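Local structure of glycosyl hydrolase, BNR repeat (Ralstonia eutropha, 3B7F) at residues V23-W34 with L382-P393. The protein is a putative glycosyl hydrolase with BNR repeats, folded as a seven-bladed beta-propeller, and probably has hydrolase activity. Sequence-based numbering, arbitrary orientation.
Sequences VMLLVATIKGAW and LPHIYAVQSARP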
ATOM      1  N   VAL A  23      -8.048 -15.552  -9.865  1.00 28.95           N
ATOM      2  CA  VAL A  23      -7.564 -14.406  -9.110  1.00 25.55           C
ATOM      3  C   VAL A  23      -8.703 -13.382  -9.027  1.00 27.04           C
ATOM      4  O   VAL A  23      -9.539 -13.263  -9.940  1.00 24.72           O
ATOM      5  CB  VAL A  23      -6.298 -13.794  -9.768  1.00 25.95           C
ATOM      6  CG1 VAL A  23      -5.895 -12.474  -9.122  1.00 23.26           C
ATOM      7  CG2 VAL A  23      -5.142 -14.767  -9.690  1.00 21.32           C
HETATM    8  N   MSE A  24      -8.727 -12.643  -7.928  1.00 30.67           N
HETATM    9  CA  MSE A  24      -9.665 -11.588  -7.720  1.00 34.03           C
HETATM   10  C   MSE A  24      -8.873 -10.337  -7.447  1.00 29.09           C
HETATM   11  O   MSE A  24      -7.846 -10.407  -6.802  1.00 29.52           O
HETATM   12  CB  MSE A  24     -10.572 -11.914  -6.545  1.00 34.37           C
HETATM   13  CG  MSE A  24     -11.620 -10.824  -6.262  1.00 48.37           C
HETATM   14 SE   MSE A  24     -13.082 -11.434  -5.122  0.75 52.02          SE
HETATM   15  CE  MSE A  24     -13.923 -12.590  -6.479  1.00 54.54           C
ATOM     16  N   LEU A  25      -9.343  -9.201  -7.962  1.00 26.98           N
ATOM     17  CA  LEU A  25      -8.735  -7.891  -7.696  1.00 26.69           C
ATOM     18  C   LEU A  25      -9.834  -7.076  -7.050  1.00 26.06           C
ATOM     19  O   LEU A  25     -10.933  -7.089  -7.529  1.00 27.53           O
ATOM     20  CB  LEU A  25      -8.226  -7.202  -8.964  1.00 25.81           C
ATOM     21  CG  LEU A  25      -7.200  -7.942  -9.824  1.00 21.32           C
ATOM     22  CD1 LEU A  25      -6.946  -7.108 -11.063  1.00 15.87           C
ATOM     23  CD2 LEU A  25      -5.879  -8.252  -9.059  1.00 18.76           C
ATOM     24  N   LEU A  26      -9.513  -6.413  -5.949  1.00 27.23           N
ATOM     25  CA  LEU A  26     -10.427  -5.616  -5.139  1.00 25.18           C
ATOM     26  C   LEU A  26     -10.031  -4.189  -5.427  1.00 23.85           C
ATOM     27  O   LEU A  26      -8.937  -3.785  -5.023  1.00 23.44           O
ATOM     28  CB  LEU A  26     -10.222  -5.942  -3.656  1.00 27.16           C
ATOM     29  CG  LEU A  26     -10.053  -7.411  -3.252  1.00 29.98           C
ATOM     30  CD1 LEU A  26      -9.862  -7.499  -1.691  1.00 22.90           C
ATOM     31  CD2 LEU A  26     -11.215  -8.255  -3.736  1.00 19.37           C
ATOM     32  N   VAL A  27     -10.920  -3.436  -6.103  1.00 22.79           N
ATOM     33  CA  VAL A  27     -10.617  -2.138  -6.632  1.00 23.55           C
ATOM     34  C   VAL A  27     -11.379  -1.034  -5.910  1.00 25.58           C
ATOM     35  O   VAL A  27     -12.609  -0.961  -6.012  1.00 27.15           O
ATOM     36  CB  VAL A  27     -10.973  -2.064  -8.153  1.00 21.83           C
ATOM     37  CG1 VAL A  27     -10.543  -0.719  -8.732  1.00 19.35           C
ATOM     38  CG2 VAL A  27     -10.356  -3.233  -8.929  1.00 22.94           C
ATOM     39  N   ALA A  28     -10.637  -0.170  -5.219  1.00 23.79           N
ATOM     40  CA  ALA A  28     -11.183   0.941  -4.458  1.00 24.93           C
ATOM     41  C   ALA A  28     -11.084   2.193  -5.295  1.00 24.31           C
ATOM     42  O   ALA A  28     -10.002   2.506  -5.801  1.00 23.94           O
ATOM     43  CB  ALA A  28     -10.402   1.122  -3.140  1.00 23.57           C
ATOM     44  N   THR A  29     -12.209   2.894  -5.469  1.00 25.72           N
ATOM     45  CA  THR A  29     -12.224   4.135  -6.231  1.00 24.67           C
ATOM     46  C   THR A  29     -12.943   5.213  -5.455  1.00 26.83           C
ATOM     47  O   THR A  29     -13.651   4.956  -4.467  1.00 27.23           O
ATOM     48  CB  THR A  29     -12.915   4.005  -7.629  1.00 25.56           C
ATOM     49  OG1 THR A  29     -14.325   4.177  -7.495  1.00 17.44           O
ATOM     50  CG2 THR A  29     -12.585   2.682  -8.314  1.00 24.24           C
ATOM     51  N   ILE A  30     -12.767   6.431  -5.949  1.00 26.44           N
ATOM     52  CA  ILE A  30     -13.373   7.611  -5.394  1.00 26.03           C
ATOM     53  C   ILE A  30     -14.916   7.572  -5.364  1.00 27.53           C
ATOM     54  O   ILE A  30     -15.510   8.315  -4.571  1.00 24.18           O
ATOM     55  CB  ILE A  30     -12.869   8.860  -6.159  1.00 27.58           C
ATOM     56  CG1 ILE A  30     -13.074  10.145  -5.337  1.00 31.09           C
ATOM     57  CG2 ILE A  30     -13.525   8.910  -7.566  1.00 19.27           C
ATOM     58  CD1 ILE A  30     -12.255  11.368  -5.857  1.00 29.62           C
ATOM     59  N   LYS A  31     -15.547   6.726  -6.200  1.00 27.49           N
ATOM     60  CA  LYS A  31     -17.016   6.593  -6.234  1.00 27.81           C
ATOM     61  C   LYS A  31     -17.546   5.172  -6.109  1.00 28.36           C
ATOM     62  O   LYS A  31     -18.680   4.911  -6.524  1.00 29.94           O
ATOM     63  CB  LYS A  31     -17.598   7.265  -7.512  1.00 25.99           C
ATOM     64  CG  LYS A  31     -17.425   8.778  -7.564  1.00 28.47           C
ATOM     65  CD  LYS A  31     -18.307   9.524  -6.560  1.00 29.18           C
ATOM     66  CE  LYS A  31     -18.003  11.002  -6.626  1.00 33.42           C
ATOM     67  NZ  LYS A  31     -18.757  11.715  -5.602  1.00 31.29           N
ATOM     68  N   GLY A  32     -16.770   4.273  -5.492  1.00 29.22           N
ATOM     69  CA  GLY A  32     -17.231   2.903  -5.228  1.00 27.84           C
ATOM     70  C   GLY A  32     -16.160   1.848  -5.317  1.00 27.41           C
ATOM     71  O   GLY A  32     -15.005   2.138  -5.658  1.00 28.44           O
ATOM     72  N   ALA A  33     -16.580   0.628  -4.994  1.00 24.53           N
ATOM     73  CA  ALA A  33     -15.772  -0.574  -5.054  1.00 22.90           C
ATOM     74  C   ALA A  33     -16.191  -1.402  -6.273  1.00 24.74           C
ATOM     75  O   ALA A  33     -17.382  -1.560  -6.571  1.00 24.72           O
ATOM     76  CB  ALA A  33     -15.925  -1.413  -3.781  1.00 19.36           C
ATOM     77  N   TRP A  34     -15.197  -1.896  -6.996  1.00 25.27           N
ATOM     78  CA  TRP A  34     -15.416  -2.808  -8.103  1.00 24.91           C
ATOM     79  C   TRP A  34     -14.520  -4.005  -7.811  1.00 22.18           C
ATOM     80  O   TRP A  34     -13.583  -3.907  -7.025  1.00 23.66           O
ATOM     81  CB  TRP A  34     -15.108  -2.173  -9.447  1.00 23.21           C
ATOM     82  CG  TRP A  34     -16.203  -1.402 -10.097  1.00 20.87           C
ATOM     83  CD1 TRP A  34     -17.029  -1.851 -11.086  1.00 20.63           C
ATOM     84  CD2 TRP A  34     -16.561  -0.034  -9.869  1.00 22.57           C
ATOM     85  NE1 TRP A  34     -17.868  -0.853 -11.481  1.00 25.69           N
ATOM     86  CE2 TRP A  34     -17.608   0.272 -10.751  1.00 22.00           C
ATOM     87  CE3 TRP A  34     -16.131   0.949  -8.964  1.00 24.94           C
ATOM     88  CZ2 TRP A  34     -18.235   1.519 -10.770  1.00 25.78           C
ATOM     89  CZ3 TRP A  34     -16.740   2.199  -9.001  1.00 21.58           C
ATOM     90  CH2 TRP A  34     -17.768   2.474  -9.909  1.00 21.00           C
ATOM     91  N   LEU A 382     -13.481   3.347 -15.163  1.00 21.85           N
ATOM     92  CA  LEU A 382     -13.881   3.278 -13.771  1.00 22.58           C
ATOM     93  C   LEU A 382     -13.574   4.641 -13.193  1.00 23.35           C
ATOM     94  O   LEU A 382     -12.837   5.428 -13.824  1.00 21.92           O
ATOM     95  CB  LEU A 382     -13.111   2.235 -12.982  1.00 20.09           C
ATOM     96  CG  LEU A 382     -13.368   0.784 -13.370  1.00 27.06           C
ATOM     97  CD1 LEU A 382     -12.477  -0.073 -12.550  1.00 21.51           C
ATOM     98  CD2 LEU A 382     -14.856   0.417 -13.170  1.00 14.70           C
ATOM     99  N   PRO A 383     -14.166   4.955 -12.024  1.00 23.56           N
ATOM    100  CA  PRO A 383     -13.785   6.206 -11.398  1.00 24.04           C
ATOM    101  C   PRO A 383     -12.346   6.149 -10.918  1.00 23.19           C
ATOM    102  O   PRO A 383     -11.766   5.079 -10.865  1.00 24.95           O
ATOM    103  CB  PRO A 383     -14.758   6.302 -10.220  1.00 25.21           C
ATOM    104  CG  PRO A 383     -15.947   5.449 -10.657  1.00 23.23           C
ATOM    105  CD  PRO A 383     -15.257   4.302 -11.266  1.00 22.01           C
ATOM    106  N   HIS A 384     -11.789   7.312 -10.606  1.00 23.28           N
ATOM    107  CA  HIS A 384     -10.426   7.489 -10.068  1.00 24.51           C
ATOM    108  C   HIS A 384     -10.032   6.375  -9.077  1.00 24.77           C
ATOM    109  O   HIS A 384     -10.602   6.285  -8.002  1.00 24.39           O
ATOM    110  CB  HIS A 384     -10.421   8.883  -9.401  1.00 27.20           C
ATOM    111  CG  HIS A 384      -9.126   9.309  -8.773  1.00 33.69           C
ATOM    112  ND1 HIS A 384      -8.405  10.392  -9.237  1.00 33.66           N
ATOM    113  CD2 HIS A 384      -8.453   8.845  -7.690  1.00 40.63           C
ATOM    114  CE1 HIS A 384      -7.333  10.555  -8.484  1.00 33.00           C
ATOM    115  NE2 HIS A 384      -7.333   9.627  -7.543  1.00 37.57           N
ATOM    116  N   ILE A 385      -9.029   5.559  -9.427  1.00 26.72           N
ATOM    117  CA  ILE A 385      -8.601   4.420  -8.602  1.00 24.93           C
ATOM    118  C   ILE A 385      -7.551   4.779  -7.520  1.00 26.06           C
ATOM    119  O   ILE A 385      -6.462   5.309  -7.812  1.00 26.78           O
ATOM    120  CB  ILE A 385      -8.082   3.237  -9.496  1.00 26.68           C
ATOM    121  CG1 ILE A 385      -9.176   2.754 -10.471  1.00 15.59           C
ATOM    122  CG2 ILE A 385      -7.583   2.080  -8.642  1.00 24.25           C
ATOM    123  CD1 ILE A 385      -8.640   1.926 -11.762  1.00 18.72           C
ATOM    124  N   TYR A 386      -7.914   4.473  -6.275  1.00 24.78           N
ATOM    125  CA  TYR A 386      -7.061   4.635  -5.078  1.00 26.66           C
ATOM    126  C   TYR A 386      -6.245   3.361  -4.775  1.00 24.91           C
ATOM    127  O   TYR A 386      -5.051   3.454  -4.524  1.00 27.19           O
ATOM    128  CB  TYR A 386      -7.874   5.004  -3.815  1.00 28.88           C
ATOM    129  CG  TYR A 386      -8.401   6.417  -3.761  1.00 30.40           C
ATOM    130  CD1 TYR A 386      -7.531   7.491  -3.762  1.00 50.33           C
ATOM    131  CD2 TYR A 386      -9.746   6.692  -3.643  1.00 38.79           C
ATOM    132  CE1 TYR A 386      -7.993   8.808  -3.702  1.00 53.29           C
ATOM    133  CE2 TYR A 386     -10.218   8.025  -3.569  1.00 42.66           C
ATOM    134  CZ  TYR A 386      -9.332   9.072  -3.613  1.00 41.13           C
ATOM    135  OH  TYR A 386      -9.725  10.403  -3.539  1.00 37.73           O
ATOM    136  N   ALA A 387      -6.875   2.190  -4.873  1.00 23.80           N
ATOM    137  CA  ALA A 387      -6.238   0.934  -4.518  1.00 23.64           C
ATOM    138  C   ALA A 387      -6.690  -0.249  -5.351  1.00 25.51           C
ATOM    139  O   ALA A 387      -7.841  -0.322  -5.765  1.00 24.31           O
ATOM    140  CB  ALA A 387      -6.512   0.622  -3.034  1.00 22.45           C
ATOM    141  N   VAL A 388      -5.758  -1.188  -5.552  1.00 25.06           N
ATOM    142  CA  VAL A 388      -5.999  -2.440  -6.259  1.00 23.99           C
ATOM    143  C   VAL A 388      -5.258  -3.446  -5.411  1.00 24.73           C
ATOM    144  O   VAL A 388      -4.110  -3.221  -5.080  1.00 26.10           O
ATOM    145  CB  VAL A 388      -5.495  -2.452  -7.703  1.00 23.01           C
ATOM    146  CG1 VAL A 388      -5.814  -3.793  -8.358  1.00 23.14           C
ATOM    147  CG2 VAL A 388      -6.105  -1.288  -8.508  1.00 19.36           C
ATOM    148  N   GLN A 389      -5.949  -4.516  -5.035  1.00 24.75           N
ATOM    149  CA  GLN A 389      -5.440  -5.543  -4.173  1.00 25.24           C
ATOM    150  C   GLN A 389      -5.833  -6.938  -4.673  1.00 24.16           C
ATOM    151  O   GLN A 389      -6.984  -7.181  -4.994  1.00 28.04           O
ATOM    152  CB  GLN A 389      -6.037  -5.288  -2.803  1.00 24.76           C
ATOM    153  CG  GLN A 389      -5.601  -6.186  -1.700  1.00 33.16           C
ATOM    154  CD  GLN A 389      -4.171  -5.962  -1.241  1.00 37.75           C
ATOM    155  OE1 GLN A 389      -3.783  -4.849  -0.905  1.00 48.96           O
ATOM    156  NE2 GLN A 389      -3.406  -7.044  -1.169  1.00 35.16           N
ATOM    157  N   SER A 390      -4.877  -7.854  -4.725  1.00 23.15           N
ATOM    158  CA  SER A 390      -5.178  -9.242  -5.076  1.00 24.16           C
ATOM    159  C   SER A 390      -5.884  -9.969  -3.911  1.00 25.77           C
ATOM    160  O   SER A 390      -5.753  -9.587  -2.736  1.00 25.70           O
ATOM    161  CB  SER A 390      -3.925  -9.999  -5.490  1.00 24.46           C
ATOM    162  OG  SER A 390      -2.936  -9.955  -4.484  1.00 24.66           O
ATOM    163  N   ALA A 391      -6.666 -10.993  -4.270  1.00 26.60           N
ATOM    164  CA  ALA A 391      -7.455 -11.775  -3.334  1.00 26.37           C
ATOM    165  C   ALA A 391      -7.735 -13.143  -3.933  1.00 27.61           C
ATOM    166  O   ALA A 391      -7.701 -13.322  -5.166  1.00 29.65           O
ATOM    167  CB  ALA A 391      -8.759 -11.056  -2.972  1.00 22.57           C
ATOM    168  N   ARG A 392      -7.957 -14.105  -3.053  1.00 32.72           N
ATOM    169  CA  ARG A 392      -8.295 -15.482  -3.424  1.00 41.60           C
ATOM    170  C   ARG A 392      -9.793 -15.631  -3.316  1.00 43.83           C
ATOM    171  O   ARG A 392     -10.326 -15.445  -2.233  1.00 46.56           O
ATOM    172  CB  ARG A 392      -7.641 -16.496  -2.483  1.00 41.01           C
ATOM    173  CG  ARG A 392      -6.183 -16.780  -2.834  1.00 50.51           C
ATOM    174  CD  ARG A 392      -5.445 -17.728  -1.872  1.00 52.16           C
ATOM    175  NE  ARG A 392      -6.290 -18.804  -1.326  1.00 69.42           N
ATOM    176  CZ  ARG A 392      -6.583 -19.023  -0.031  1.00 74.75           C
ATOM    177  NH1 ARG A 392      -6.062 -18.288   0.972  1.00 82.09           N
ATOM    178  NH2 ARG A 392      -7.387 -20.044   0.280  1.00 70.43           N
ATOM    179  N   PRO A 393     -10.488 -15.932  -4.422  1.00 48.39           N
ATOM    180  CA  PRO A 393     -11.941 -16.156  -4.310  1.00 50.66           C
ATOM    181  C   PRO A 393     -12.275 -17.519  -3.707  1.00 48.71           C
ATOM    182  O   PRO A 393     -13.097 -17.583  -2.801  1.00 49.27           O
ATOM    183  CB  PRO A 393     -12.414 -16.082  -5.751  1.00 52.79           C
ATOM    184  CG  PRO A 393     -11.231 -16.508  -6.548  1.00 54.51           C
ATOM    185  CD  PRO A 393     -10.019 -16.067  -5.812  1.00 49.16           C
TER
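Selenomethionine Met24 pairs with Ala391 through two backbone hydrogen bonds and bends at chi3, bringing its CE to 3.9 Å from Pro393 CB. Leu25, the next residue, sits opposite Ser390, whose OG turns to Ala348 O. Leu26 and Gln389 form the second hydrogen-bonded pair; the Leu26 N bond to Gln389 O, 2.8 Å long, lies in the carbonyl plane. The branched end of Leu26 packs on the Ala391 methyl. On the face shared with Leu25, Val27 has CG1 anti to its backbone N (chi1 -175°), which sends that methyl to 4.1 Å from Ile385 CG2; Ile365 of strand 365-368 touches both residues. At Ala28 the pattern breaks into a classic beta bulge: its O accepts from both Tyr386 N (2.9 Å) and Ala387 N (3.3 Å), which approach from the same face of the carbonyl plane. Thr29 OG1 grips its own hairpin, accepting from Lys31 N in an ST turn and donating to Gly32 O, and also meets Pro383 CB. Beyond it, Ile30 N reaches His384 O, while Ile30 CB rests 3.8 Å from Tyr386 CE2. After the turn, Trp34 takes Leu382 CD2 over one face, a CH-pi contact 3.5 Å from the centroid of its five-membered ring and 4° off the normal; Pro383 CD comes to 3.4 Å from Trp34 CH2. Antiparallel strands 24-29 and 385-391, from opposite ends of the chain, thus complete one four-stranded blade and close the propeller ring, as in a molecular velcro: backbone bonds set the register, and largely apolar side chains pack both sheet faces.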